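Side-chain contacts in adenylate kinase (PDB 3CM0), which catalyses the reversible transfer of the terminal phosphate between ATP and AMP, giving two ADP, and so helps balance cellular adenine nucleotides: residues Asp135-Glu138 with Thr139-Arg143; Arg143-Val146 with Tyr147-Thr151. One frame throughout, in Å; residues are numbered along the deposited sequence.

In the fold
Both contacts lie on the surface of one element, helix 137-160, and follow each other along it: contact 1 forms its N-terminal start where the LID ends, and contact 2 the next turns, nearer the middle of the molecule (about 14 Å against about 21 Å from contact centre to chain centre). Arg143 belongs to both, and the two centres are about 12 Å apart. Their chemistry follows that placing. Residues 135-143 begin the helix, and an N-cap lies beside two carboxylate-guanidinium pairs; residues 143-151 are in mid-helix, where regular backbone bonds carry one such pair and a close approach of two glutamates. In each, one buried side chain, Val140 or Leu144, packs against helix 116-130.

Contact 1: residues Asp135-Glu138 with Thr139-Arg143; sequences DNEE and TVRRR
Asp135 and Arg143 cross at about a right angle, with OD1 of Asp135 at the edge of the Arg143 guanidinium: OD1 lies 2.8 Å from NH1 of Arg143, a salt bridge whose carboxylate and guanidinium planes stand 86° apart. In Arg143, CG anti to the carbonyl carbon and a chain extended to NE carry the guanidinium back to Asp135, just before the helix. A second pair, Glu137 with Arg141, is differently built. Here OE2 of Glu137 accepts a hydrogen bond from NE of Arg141 at 2.6 Å, near the guanidinium plane but on the anti side of the carboxylate, and a weak bond comes from NH2 of Arg141 at 3.0 Å to the same oxygen. One oxygen thus serves two donors. The extended Glu137 chain, its CG anti to the backbone N (chi1 -168°), carries the carboxylate along the helix flank to Arg141.

Between these pairs sits the cap. Asn136 OD1 accepts from Thr139 N at 2.9 Å, the donor 45° above the carbonyl plane and so off the lone pairs. The Asn136 amide folds back over the first turn. Backbone bonds then take over: Asn136 O receives Val140 N at 3.0 Å, while Val140 CG2 packs 3.9 Å from Asp135 CB.

Further out, OD2 of Asp135 forms a salt bridge with Arg132, so the aspartate links two arginines, both predicted to bind AMP, and probably helps position them. Val140 meanwhile rests on Ile123 and Leu124 of helix 116-130. Asn136 is the N-cap, and the salt bridges flank it, at the start of the helix that leads out of the adenylate kinase LID into the CORE domain.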
loop_
_atom_site.group_PDB
_atom_site.type_symbol
_atom_site.label_atom_id
_atom_site.label_comp_id
_atom_site.label_asym_id
_atom_site.label_seq_id
_atom_site.Cartn_x
_atom_site.Cartn_y
_atom_site.Cartn_z
ATOM N N ASP A 135 -13.648 9.299 15.435
ATOM C CA ASP A 135 -12.276 9.354 15.913
ATOM C C ASP A 135 -12.118 10.076 17.258
ATOM O O ASP A 135 -12.248 11.306 17.339
ATOM C CB ASP A 135 -11.363 10.053 14.885
ATOM C CG ASP A 135 -11.373 9.391 13.514
ATOM O OD1 ASP A 135 -11.053 8.179 13.406
ATOM O OD2 ASP A 135 -11.681 10.102 12.532
ATOM N N ASN A 136 -11.842 9.304 18.305
ATOM C CA ASN A 136 -11.591 9.854 19.632
ATOM C C ASN A 136 -10.252 9.206 19.958
ATOM O O ASN A 136 -9.862 8.254 19.276
ATOM C CB ASN A 136 -12.668 9.417 20.622
ATOM C CG ASN A 136 -12.666 7.925 20.857
ATOM O OD1 ASN A 136 -11.726 7.376 21.429
ATOM N ND2 ASN A 136 -13.723 7.254 20.411
ATOM N N GLU A 137 -9.548 9.691 20.982
ATOM C CA GLU A 137 -8.225 9.149 21.298
ATOM C C GLU A 137 -8.177 7.642 21.383
ATOM O O GLU A 137 -7.325 6.978 20.770
ATOM C CB GLU A 137 -7.682 9.738 22.604
ATOM C CG GLU A 137 -6.226 9.418 22.781
ATOM C CD GLU A 137 -5.654 9.896 24.102
ATOM O OE1 GLU A 137 -5.983 11.026 24.519
ATOM O OE2 GLU A 137 -4.863 9.141 24.714
ATOM N N GLU A 138 -9.103 7.091 22.152
ATOM C CA GLU A 138 -9.171 5.654 22.336
ATOM C C GLU A 138 -9.283 4.899 21.024
ATOM O O GLU A 138 -8.474 4.017 20.749
ATOM C CB GLU A 138 -10.370 5.291 23.224
ATOM C CG GLU A 138 -10.621 3.785 23.375
ATOM C CD GLU A 138 -9.751 3.138 24.445
ATOM O OE1 GLU A 138 -9.771 3.620 25.601
ATOM O OE2 GLU A 138 -9.060 2.145 24.139
ATOM N N THR A 139 -10.284 5.233 20.207
ATOM C CA THR A 139 -10.475 4.526 18.942
ATOM C C THR A 139 -9.277 4.642 17.998
ATOM O O THR A 139 -8.930 3.675 17.306
ATOM C CB THR A 139 -11.751 4.998 18.193
ATOM O OG1 THR A 139 -11.670 6.397 17.918
ATOM C CG2 THR A 139 -12.989 4.724 19.029
ATOM N N VAL A 140 -8.654 5.818 17.968
ATOM C CA VAL A 140 -7.497 6.014 17.102
ATOM C C VAL A 140 -6.314 5.177 17.594
ATOM O O VAL A 140 -5.678 4.486 16.800
ATOM C CB VAL A 140 -7.108 7.505 17.004
ATOM C CG1 VAL A 140 -5.769 7.655 16.246
ATOM C CG2 VAL A 140 -8.215 8.285 16.275
ATOM N N ARG A 141 -6.009 5.209 18.889
ATOM C CA ARG A 141 -4.894 4.413 19.387
ATOM C C ARG A 141 -5.142 2.924 19.191
ATOM O O ARG A 141 -4.206 2.149 18.992
ATOM C CB ARG A 141 -4.623 4.677 20.873
ATOM C CG ARG A 141 -3.976 6.015 21.171
ATOM C CD ARG A 141 -3.788 6.195 22.674
ATOM N NE ARG A 141 -3.561 7.588 23.046
ATOM C CZ ARG A 141 -2.496 8.300 22.692
ATOM N NH1 ARG A 141 -1.536 7.753 21.951
ATOM N NH2 ARG A 141 -2.392 9.566 23.074
ATOM N N ARG A 142 -6.396 2.508 19.271
ATOM C CA ARG A 142 -6.700 1.099 19.066
ATOM C C ARG A 142 -6.505 0.718 17.602
ATOM O O ARG A 142 -5.939 -0.337 17.290
ATOM C CB ARG A 142 -8.145 0.795 19.468
ATOM C CG ARG A 142 -8.458 -0.692 19.437
ATOM C CD ARG A 142 -9.939 -0.938 19.678
ATOM N NE ARG A 142 -10.772 -0.216 18.714
ATOM C CZ ARG A 142 -10.723 -0.396 17.397
ATOM N NH1 ARG A 142 -9.879 -1.275 16.873
ATOM N NH2 ARG A 142 -11.516 0.312 16.600
ATOM N N ARG A 143 -6.981 1.561 16.697
ATOM C CA ARG A 143 -6.808 1.276 15.289
ATOM C C ARG A 143 -5.316 1.230 14.950
ATOM O O ARG A 143 -4.902 0.446 14.089
ATOM C CB ARG A 143 -7.534 2.319 14.438
ATOM C CG ARG A 143 -9.064 2.202 14.520
ATOM C CD ARG A 143 -9.768 3.397 13.868
ATOM N NE ARG A 143 -11.227 3.267 13.862
ATOM C CZ ARG A 143 -12.063 4.239 13.504
ATOM N NH1 ARG A 143 -11.585 5.416 13.127
ATOM N NH2 ARG A 143 -13.376 4.039 13.517
#

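Contact 2: residues Arg143-Val146 with Tyr147-Thr151; sequences RLEV and YREKT
Glu145 and Arg148 run side by side, pointing the same way, in an i to i+3 salt bridge on helix 137-160, which flanks the nucleotide site of this P-loop kinase. OE2 of Glu145 receives NH2 of Arg148 at 2.6 Å through its syn lone pair, with the partner 25° out of the guanidinium plane. The other oxygen, OE1, meets NE of Arg148 at 3.3 Å in a weak bond. The pairing is therefore two-pronged but skewed, as the 50° between carboxylate and guanidinium planes confirms. Both chains leave the backbone with CG anti to N, and then bend, Glu145 at chi2 and Arg148 at chi3, which turns their charged ends together.

Glu149 crosses Glu145 obliquely from the following turn. Its OE2 stands 3.0 Å from Glu145 OE2, an approach of like charges that Arg148 would partly offset; such closeness may raise the proton affinity of one carboxylate.

On a neighbouring flank, Lys150 lies alongside Val146, with CE 3.5 Å from Val146 CG1, so its aliphatic part packs against the methyl. Leu144 and Tyr147 both touch Pro12, and Leu144 also reaches Val120 of helix 116-130. The Tyr147 ring has Leu144 O at its edge and Thr151 CB over one face, 4.0 Å above the plane.

Main-chain bonds between i and i+4 connect each residue from Arg143 to Val146 with its partner one turn on. At the next step Tyr147 O is gripped twice, by Thr151 N at 3.0 Å and by Thr151 OG1 at 2.7 Å, the two donors arriving from opposite faces of the carbonyl plane.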
loop_
_atom_site.group_PDB
_atom_site.type_symbol
_atom_site.label_atom_id
_atom_site.label_comp_id
_atom_site.label_asym_id
_atom_site.label_seq_id
_atom_site.Cartn_x
_atom_site.Cartn_y
_atom_site.Cartn_z
ATOM N N ARG A 143 -6.981 1.561 16.697
ATOM C CA ARG A 143 -6.808 1.276 15.289
ATOM C C ARG A 143 -5.316 1.230 14.950
ATOM O O ARG A 143 -4.902 0.446 14.089
ATOM C CB ARG A 143 -7.534 2.319 14.438
ATOM C CG ARG A 143 -9.064 2.202 14.520
ATOM C CD ARG A 143 -9.768 3.397 13.868
ATOM N NE ARG A 143 -11.227 3.267 13.862
ATOM C CZ ARG A 143 -12.063 4.239 13.504
ATOM N NH1 ARG A 143 -11.585 5.416 13.127
ATOM N NH2 ARG A 143 -13.376 4.039 13.517
ATOM N N LEU A 144 -4.501 2.050 15.627
ATOM C CA LEU A 144 -3.062 2.049 15.358
ATOM C C LEU A 144 -2.411 0.768 15.867
ATOM O O LEU A 144 -1.454 0.265 15.272
ATOM C CB LEU A 144 -2.387 3.290 15.990
ATOM C CG LEU A 144 -2.748 4.603 15.284
ATOM C CD1 LEU A 144 -2.190 5.786 16.090
ATOM C CD2 LEU A 144 -2.192 4.606 13.855
ATOM N N GLU A 145 -2.929 0.219 16.961
ATOM C CA GLU A 145 -2.389 -1.022 17.517
ATOM C C GLU A 145 -2.722 -2.208 16.615
ATOM O O GLU A 145 -1.918 -3.149 16.456
ATOM C CB GLU A 145 -2.951 -1.252 18.922
ATOM C CG GLU A 145 -2.554 -2.582 19.541
ATOM C CD GLU A 145 -1.046 -2.765 19.664
ATOM O OE1 GLU A 145 -0.309 -1.765 19.791
ATOM O OE2 GLU A 145 -0.597 -3.923 19.659
ATOM N N VAL A 146 -3.911 -2.164 16.029
ATOM C CA VAL A 146 -4.330 -3.221 15.115
ATOM C C VAL A 146 -3.443 -3.170 13.869
ATOM O O VAL A 146 -2.966 -4.201 13.368
ATOM C CB VAL A 146 -5.807 -3.045 14.711
ATOM C CG1 VAL A 146 -6.144 -3.933 13.521
ATOM C CG2 VAL A 146 -6.698 -3.398 15.889
ATOM N N TYR A 147 -3.237 -1.963 13.360
ATOM C CA TYR A 147 -2.373 -1.784 12.205
ATOM C C TYR A 147 -0.983 -2.343 12.522
ATOM O O TYR A 147 -0.369 -3.041 11.698
ATOM C CB TYR A 147 -2.252 -0.294 11.852
ATOM C CG TYR A 147 -0.991 0.037 11.072
ATOM C CD1 TYR A 147 -0.911 -0.165 9.685
ATOM C CD2 TYR A 147 0.155 0.457 11.739
ATOM C CE1 TYR A 147 0.298 0.041 8.998
ATOM C CE2 TYR A 147 1.358 0.662 11.067
ATOM C CZ TYR A 147 1.424 0.455 9.701
ATOM O OH TYR A 147 2.630 0.689 9.056
ATOM N N ARG A 148 -0.460 -2.028 13.704
ATOM C CA ARG A 148 0.856 -2.545 14.046
ATOM C C ARG A 148 0.868 -4.070 14.063
ATOM O O ARG A 148 1.809 -4.703 13.559
ATOM C CB ARG A 148 1.311 -2.020 15.405
ATOM C CG ARG A 148 2.745 -2.419 15.758
ATOM C CD ARG A 148 3.096 -2.044 17.203
ATOM N NE ARG A 148 2.360 -2.865 18.167
ATOM C CZ ARG A 148 2.615 -4.145 18.431
ATOM N NH1 ARG A 148 3.597 -4.782 17.807
ATOM N NH2 ARG A 148 1.885 -4.790 19.331
ATOM N N GLU A 149 -0.174 -4.670 14.629
ATOM C CA GLU A 149 -0.218 -6.138 14.710
ATOM C C GLU A 149 -0.315 -6.835 13.350
ATOM O O GLU A 149 0.334 -7.861 13.114
ATOM C CB GLU A 149 -1.376 -6.578 15.600
ATOM C CG GLU A 149 -1.150 -6.315 17.074
ATOM C CD GLU A 149 -2.379 -6.661 17.910
ATOM O OE1 GLU A 149 -3.111 -7.596 17.518
ATOM O OE2 GLU A 149 -2.604 -6.011 18.956
ATOM N N LYS A 150 -1.099 -6.273 12.452
ATOM C CA LYS A 150 -1.266 -6.857 11.133
ATOM C C LYS A 150 -0.088 -6.613 10.192
ATOM O O LYS A 150 0.148 -7.373 9.242
ATOM C CB LYS A 150 -2.537 -6.311 10.480
ATOM C CG LYS A 150 -3.813 -6.754 11.176
ATOM C CD LYS A 150 -5.067 -6.413 10.382
ATOM C CE LYS A 150 -5.289 -4.921 10.233
ATOM N NZ LYS A 150 -6.607 -4.636 9.582
ATOM N N THR A 151 0.651 -5.543 10.449
ATOM C CA THR A 151 1.758 -5.154 9.580
ATOM C C THR A 151 3.108 -5.704 10.003
ATOM O O THR A 151 4.006 -5.878 9.172
ATOM C CB THR A 151 1.854 -3.604 9.496
ATOM O OG1 THR A 151 0.579 -3.078 9.136
ATOM C CG2 THR A 151 2.863 -3.178 8.446
#